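Local structure of exported gluconolactonase (3DR2) at residues H189-A194 with L240-C245; V204-E209 with E216-A221. The protein probably catalyses the hydrolysis of gluconolactone to gluconate, as a calcium-binding six-bladed beta-propeller enzyme of the SMP-30 family. All blocks are in the same frame, centred on the assembly; numbering follows the deposited sequence.

Overall arrangement
The two contacts lie at adjoining places in one propeller, with centres about 7 Å apart. Contact 1 joins the start of strand 190-195 to the run that leads into strand 244-246, the innermost strands of two successive blades. Contact 2 comes between its two segments in sequence. It is a hairpin pairing of strands 201-206 and 216-223, the second and third strands of the blade that begins with 190-195. Ser205 links them: its backbone O lies 2.7 Å from Asn191 N, a probable hydrogen bond. Contact 1 supplies two of the calcium ligands near the propeller axis, while contact 2 builds the blade directly behind them.

Contact 1 of 2, residues H189-A194 with L240-C245; sequences HPNGLA and LPDGFC. With CA (calcium ion), chain D.
Asn191 and Asp242 meet through a calcium ion in a buried contact between neighbouring blades, made where the innermost strands of the two blades begin. Asn191 OD1 binds the calcium ion at 2.4 Å, and Asp242 OD1 binds it at the same length. The two oxygens are 2.9 Å apart, held together by the shared ion and not by a hydrogen bond. Both side chains carry CG anti to the backbone N (chi1 -155° and -156°), and this similar torsion brings each one to the metal. The amide and carboxylate planes are turned 65° against each other. Water 1 joins their other ends: it accepts from Asn191 ND2 and donates to Asp242 OD2 at 2.7 Å. Asn191 ND2 also bonds to Thr207 OG1, which helps fix the amide so that OD1 points at the metal.

Behind the metal the backbones run nearly in the same direction. Gly192 CA and Gly243 CA are 4.2 Å apart. The Phe244 ring then leans obliquely on the first strand. Its CE2 lies 3.5 Å from Gly192 C, and its CZ approaches Leu193 CA. CE1 reaches Ala194 CB at 3.7 Å. Two waters fill in for direct pairing of the strands. Water 2 accepts from Leu193 N and Phe244 N and sits over the centre of the Phe244 ring. Water 3 donates to Leu193 O and Phe244 O.

Four waters, Glu48 and Asn134 complete the calcium shell. A metal held by residues from several blades near the central axis is characteristic of the SMP-30/gluconolactonase propeller, and in this family that site is the probable catalytic centre.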
loop_
_atom_site.group_PDB
_atom_site.type_symbol
_atom_site.label_atom_id
_atom_site.label_comp_id
_atom_site.label_asym_id
_atom_site.label_seq_id
_atom_site.Cartn_x
_atom_site.Cartn_y
_atom_site.Cartn_z
ATOM N N HIS A 189 7.581 -20.760 -9.955
ATOM C CA HIS A 189 7.559 -19.573 -9.105
ATOM C C HIS A 189 8.907 -19.323 -8.430
ATOM O O HIS A 189 8.996 -19.240 -7.197
ATOM C CB HIS A 189 6.462 -19.708 -8.048
ATOM C CG HIS A 189 5.078 -19.639 -8.609
ATOM N ND1 HIS A 189 4.345 -18.473 -8.648
ATOM C CD2 HIS A 189 4.307 -20.586 -9.196
ATOM C CE1 HIS A 189 3.184 -18.704 -9.232
ATOM N NE2 HIS A 189 3.135 -19.978 -9.574
ATOM N N PRO A 190 9.980 -19.208 -9.234
ATOM C CA PRO A 190 11.314 -18.959 -8.685
ATOM C C PRO A 190 11.189 -17.659 -7.913
ATOM O O PRO A 190 10.503 -16.743 -8.357
ATOM C CB PRO A 190 12.184 -18.839 -9.934
ATOM C CG PRO A 190 11.230 -18.293 -10.957
ATOM C CD PRO A 190 9.997 -19.135 -10.705
ATOM N N ASN A 191 11.834 -17.575 -6.757
ATOM C CA ASN A 191 11.692 -16.382 -5.938
ATOM C C ASN A 191 13.023 -15.748 -5.551
ATOM O O ASN A 191 13.515 -14.851 -6.238
ATOM C CB ASN A 191 10.886 -16.741 -4.689
ATOM C CG ASN A 191 10.184 -15.549 -4.093
ATOM O OD1 ASN A 191 10.716 -14.446 -4.120
ATOM N ND2 ASN A 191 8.992 -15.759 -3.542
ATOM N N GLY A 192 13.606 -16.203 -4.448
ATOM C CA GLY A 192 14.881 -15.651 -4.035
ATOM C C GLY A 192 16.031 -16.361 -4.718
ATOM O O GLY A 192 15.848 -17.423 -5.309
ATOM N N LEU A 193 17.216 -15.771 -4.656
ATOM C CA LEU A 193 18.392 -16.392 -5.251
ATOM C C LEU A 193 19.641 -15.788 -4.644
ATOM O O LEU A 193 19.608 -14.664 -4.132
ATOM C CB LEU A 193 18.417 -16.202 -6.773
ATOM C CG LEU A 193 18.809 -14.832 -7.340
ATOM C CD1 LEU A 193 19.068 -14.954 -8.840
ATOM C CD2 LEU A 193 17.713 -13.820 -7.061
ATOM N N ALA A 194 20.731 -16.546 -4.699
ATOM C CA ALA A 194 22.015 -16.119 -4.159
ATOM C C ALA A 194 23.103 -17.120 -4.541
ATOM O O ALA A 194 22.844 -18.318 -4.659
ATOM C CB ALA A 194 21.933 -16.011 -2.637
ATOM N N LEU A 240 7.241 -19.711 3.648
ATOM C CA LEU A 240 7.966 -19.742 2.388
ATOM C C LEU A 240 9.386 -19.207 2.454
ATOM O O LEU A 240 9.639 -18.177 3.079
ATOM C CB LEU A 240 7.213 -18.909 1.354
ATOM C CG LEU A 240 5.716 -19.157 1.179
ATOM C CD1 LEU A 240 5.078 -17.983 0.465
ATOM C CD2 LEU A 240 5.508 -20.445 0.419
ATOM N N PRO A 241 10.334 -19.911 1.817
ATOM C CA PRO A 241 11.715 -19.426 1.823
ATOM C C PRO A 241 11.706 -18.417 0.668
ATOM O O PRO A 241 12.027 -18.750 -0.471
ATOM C CB PRO A 241 12.523 -20.686 1.514
ATOM C CG PRO A 241 11.599 -21.476 0.642
ATOM C CD PRO A 241 10.261 -21.297 1.318
ATOM N N ASP A 242 11.278 -17.199 0.983
ATOM C CA ASP A 242 11.141 -16.110 0.024
ATOM C C ASP A 242 12.496 -15.617 -0.469
ATOM O O ASP A 242 13.004 -16.077 -1.488
ATOM C CB ASP A 242 10.371 -14.969 0.692
ATOM C CG ASP A 242 9.664 -14.070 -0.297
ATOM O OD1 ASP A 242 10.271 -13.715 -1.328
ATOM O OD2 ASP A 242 8.501 -13.694 -0.028
ATOM N N GLY A 243 13.072 -14.666 0.256
ATOM C CA GLY A 243 14.375 -14.143 -0.109
ATOM C C GLY A 243 15.403 -14.654 0.884
ATOM O O GLY A 243 15.052 -15.026 2.002
ATOM N N PHE A 244 16.668 -14.678 0.484
ATOM C CA PHE A 244 17.726 -15.159 1.366
ATOM C C PHE A 244 19.087 -14.660 0.899
ATOM O O PHE A 244 19.213 -14.104 -0.192
ATOM C CB PHE A 244 17.712 -16.690 1.397
ATOM C CG PHE A 244 17.758 -17.323 0.034
ATOM C CD1 PHE A 244 18.968 -17.507 -0.624
ATOM C CD2 PHE A 244 16.583 -17.729 -0.593
ATOM C CE1 PHE A 244 19.009 -18.088 -1.893
ATOM C CE2 PHE A 244 16.611 -18.310 -1.859
ATOM C CZ PHE A 244 17.827 -18.489 -2.511
ATOM N N CYS A 245 20.102 -14.851 1.732
ATOM C CA CYS A 245 21.448 -14.433 1.375
ATOM C C CYS A 245 22.448 -15.477 1.844
ATOM O O CYS A 245 22.110 -16.370 2.618
ATOM C CB CYS A 245 21.779 -13.073 1.998
ATOM S SG CYS A 245 21.827 -13.050 3.806
HETATM CA CA CA D . 10.858 -12.279 -3.156
HETATM O O HOH W 1 6.887 -14.093 -2.148
HETATM O O HOH W 2 17.027 -13.750 -2.366
HETATM O O HOH W 3 20.563 -12.631 -2.251
HETATM O O HOH W 4 13.107 -13.081 -2.958
HETATM O O HOH W 5 8.433 -11.528 -3.326
HETATM O O HOH W 6 11.968 -10.246 -3.812
HETATM O O HOH W 7 11.841 -11.602 -1.016
#

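Contact 2 of 2, residues V204-E209 with E216-A221; sequences VSQTPE and EITAFA
Gln206 and Thr218 meet on one face of an antiparallel strand pair, where the packing is tight and polar. Gln206 NE2 donates to Thr218 OG1 at 2.9 Å. The bond is nearly straight (164°), and the hydroxyl oxygen lies in the amide plane. Thr218 OG1 in turn donates a hydrogen bond to Glu216 OE1 at 2.7 Å, meeting the anti lone pair of that oxygen. The hydroxyl is thus gripped as acceptor and donor at once. Gln206 has CG beside the backbone N (chi1 -60°) and then an extended chain, which carries the amide across to the other strand. Its OE1 bonds to Asp188 N, so both ends of the amide are held. Glu216 OE2 bonds to Ser214 OG.

These strands are 201-206 and 216-223, the second and third of a four-stranded propeller blade, joined as a beta hairpin. Val204 with Thr218 and Gln206 with Glu216 are hydrogen-bonded pairs. Thr218 N donates to Val204 O at 2.7 Å, and Val204 N returns a bond to Thr218 O. Gln206 N donates to Glu216 O, while the return bond from Glu216 N to Gln206 O is longer, 3.1 Å. Between them Ser205 and Ile217 form a non-hydrogen-bonded pair with CA atoms 4.0 Å apart. Ser205 CA also comes close to Glu216 O.

Contact is looser beyond Thr218. Val204 CG2 approaches Phe220 CE2 obliquely at 4.2 Å, and Leu187 packs against both side chains. On the opposite face Ser205 turns its OG away from the partner strand to Pro241 O, Asp242 O and Gly192 N. Past Gln206 the chain parts from its partner, reaching the exposed Glu209.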
loop_
_atom_site.group_PDB
_atom_site.type_symbol
_atom_site.label_atom_id
_atom_site.label_comp_id
_atom_site.label_asym_id
_atom_site.label_seq_id
_atom_site.Cartn_x
_atom_site.Cartn_y
_atom_site.Cartn_z
ATOM N N VAL A 204 18.326 -21.055 -5.533
ATOM C CA VAL A 204 17.116 -20.378 -5.992
ATOM C C VAL A 204 15.928 -21.009 -5.289
ATOM O O VAL A 204 15.774 -22.225 -5.314
ATOM C CB VAL A 204 16.902 -20.560 -7.512
ATOM C CG1 VAL A 204 15.680 -19.781 -7.966
ATOM C CG2 VAL A 204 18.136 -20.112 -8.281
ATOM N N SER A 205 15.083 -20.204 -4.657
ATOM C CA SER A 205 13.928 -20.792 -3.994
ATOM C C SER A 205 12.747 -20.822 -4.956
ATOM O O SER A 205 12.681 -20.038 -5.904
ATOM C CB SER A 205 13.554 -20.012 -2.725
ATOM O OG SER A 205 13.071 -18.714 -3.021
ATOM N N GLN A 206 11.833 -21.755 -4.720
ATOM C CA GLN A 206 10.637 -21.899 -5.537
ATOM C C GLN A 206 9.496 -21.850 -4.532
ATOM O O GLN A 206 9.453 -22.658 -3.605
ATOM C CB GLN A 206 10.642 -23.249 -6.272
ATOM C CG GLN A 206 11.817 -23.456 -7.215
ATOM C CD GLN A 206 11.706 -24.751 -8.009
ATOM O OE1 GLN A 206 10.764 -24.939 -8.781
ATOM N NE2 GLN A 206 12.663 -25.652 -7.815
ATOM N N THR A 207 8.581 -20.905 -4.702
ATOM C CA THR A 207 7.484 -20.758 -3.752
ATOM C C THR A 207 6.099 -20.715 -4.377
ATOM O O THR A 207 5.404 -19.704 -4.303
ATOM C CB THR A 207 7.679 -19.481 -2.909
ATOM O OG1 THR A 207 7.562 -18.330 -3.751
ATOM C CG2 THR A 207 9.054 -19.483 -2.266
ATOM N N PRO A 208 5.676 -21.824 -4.996
ATOM C CA PRO A 208 4.358 -21.889 -5.625
ATOM C C PRO A 208 3.221 -21.926 -4.609
ATOM O O PRO A 208 3.453 -22.031 -3.402
ATOM C CB PRO A 208 4.437 -23.175 -6.441
ATOM C CG PRO A 208 5.287 -24.051 -5.574
ATOM C CD PRO A 208 6.399 -23.097 -5.157
ATOM N N GLU A 209 2.001 -21.849 -5.135
ATOM C CA GLU A 209 0.757 -21.882 -4.368
ATOM C C GLU A 209 0.868 -22.696 -3.084
ATOM O O GLU A 209 -0.140 -23.148 -2.533
ATOM C CB GLU A 209 -0.352 -22.466 -5.245
ATOM C CG GLU A 209 -0.066 -23.896 -5.720
ATOM C CD GLU A 209 -1.168 -24.466 -6.597
ATOM O OE1 GLU A 209 -1.128 -25.684 -6.888
ATOM O OE2 GLU A 209 -2.072 -23.698 -6.997
ATOM N N GLU A 216 10.629 -24.904 -1.805
ATOM C CA GLU A 216 11.959 -25.246 -1.341
ATOM C C GLU A 216 13.018 -24.278 -1.838
ATOM O O GLU A 216 12.744 -23.353 -2.604
ATOM C CB GLU A 216 12.330 -26.633 -1.876
ATOM C CG GLU A 216 12.435 -26.636 -3.408
ATOM C CD GLU A 216 12.937 -27.946 -3.999
ATOM O OE1 GLU A 216 13.892 -27.905 -4.804
ATOM O OE2 GLU A 216 12.376 -29.009 -3.667
ATOM N N ILE A 217 14.238 -24.518 -1.377
ATOM C CA ILE A 217 15.394 -23.767 -1.825
ATOM C C ILE A 217 16.096 -24.823 -2.665
ATOM O O ILE A 217 16.388 -25.927 -2.186
ATOM C CB ILE A 217 16.322 -23.338 -0.678
ATOM C CG1 ILE A 217 15.596 -22.351 0.238
ATOM C CG2 ILE A 217 17.580 -22.685 -1.253
ATOM C CD1 ILE A 217 16.445 -21.863 1.394
ATOM N N THR A 218 16.335 -24.491 -3.926
ATOM C CA THR A 218 16.971 -25.403 -4.863
ATOM C C THR A 218 18.400 -24.954 -5.143
ATOM O O THR A 218 18.697 -23.766 -5.120
ATOM C CB THR A 218 16.183 -25.427 -6.185
ATOM O OG1 THR A 218 14.789 -25.596 -5.900
ATOM C CG2 THR A 218 16.658 -26.564 -7.075
ATOM N N ALA A 219 19.282 -25.912 -5.407
ATOM C CA ALA A 219 20.670 -25.594 -5.701
ATOM C C ALA A 219 21.023 -26.054 -7.108
ATOM O O ALA A 219 20.587 -27.113 -7.558
ATOM C CB ALA A 219 21.585 -26.261 -4.686
ATOM N N PHE A 220 21.809 -25.237 -7.801
ATOM C CA PHE A 220 22.251 -25.535 -9.161
ATOM C C PHE A 220 23.762 -25.418 -9.225
ATOM O O PHE A 220 24.377 -24.694 -8.439
ATOM C CB PHE A 220 21.678 -24.523 -10.150
ATOM C CG PHE A 220 20.207 -24.654 -10.393
ATOM C CD1 PHE A 220 19.725 -25.512 -11.374
ATOM C CD2 PHE A 220 19.301 -23.866 -9.687
ATOM C CE1 PHE A 220 18.368 -25.579 -11.656
ATOM C CE2 PHE A 220 17.940 -23.924 -9.959
ATOM C CZ PHE A 220 17.468 -24.781 -10.948
ATOM N N ALA A 221 24.363 -26.128 -10.172
ATOM C CA ALA A 221 25.799 -26.053 -10.362
ATOM C C ALA A 221 26.009 -25.025 -11.467
ATOM O O ALA A 221 25.438 -25.148 -12.548
ATOM C CB ALA A 221 26.356 -27.411 -10.796
#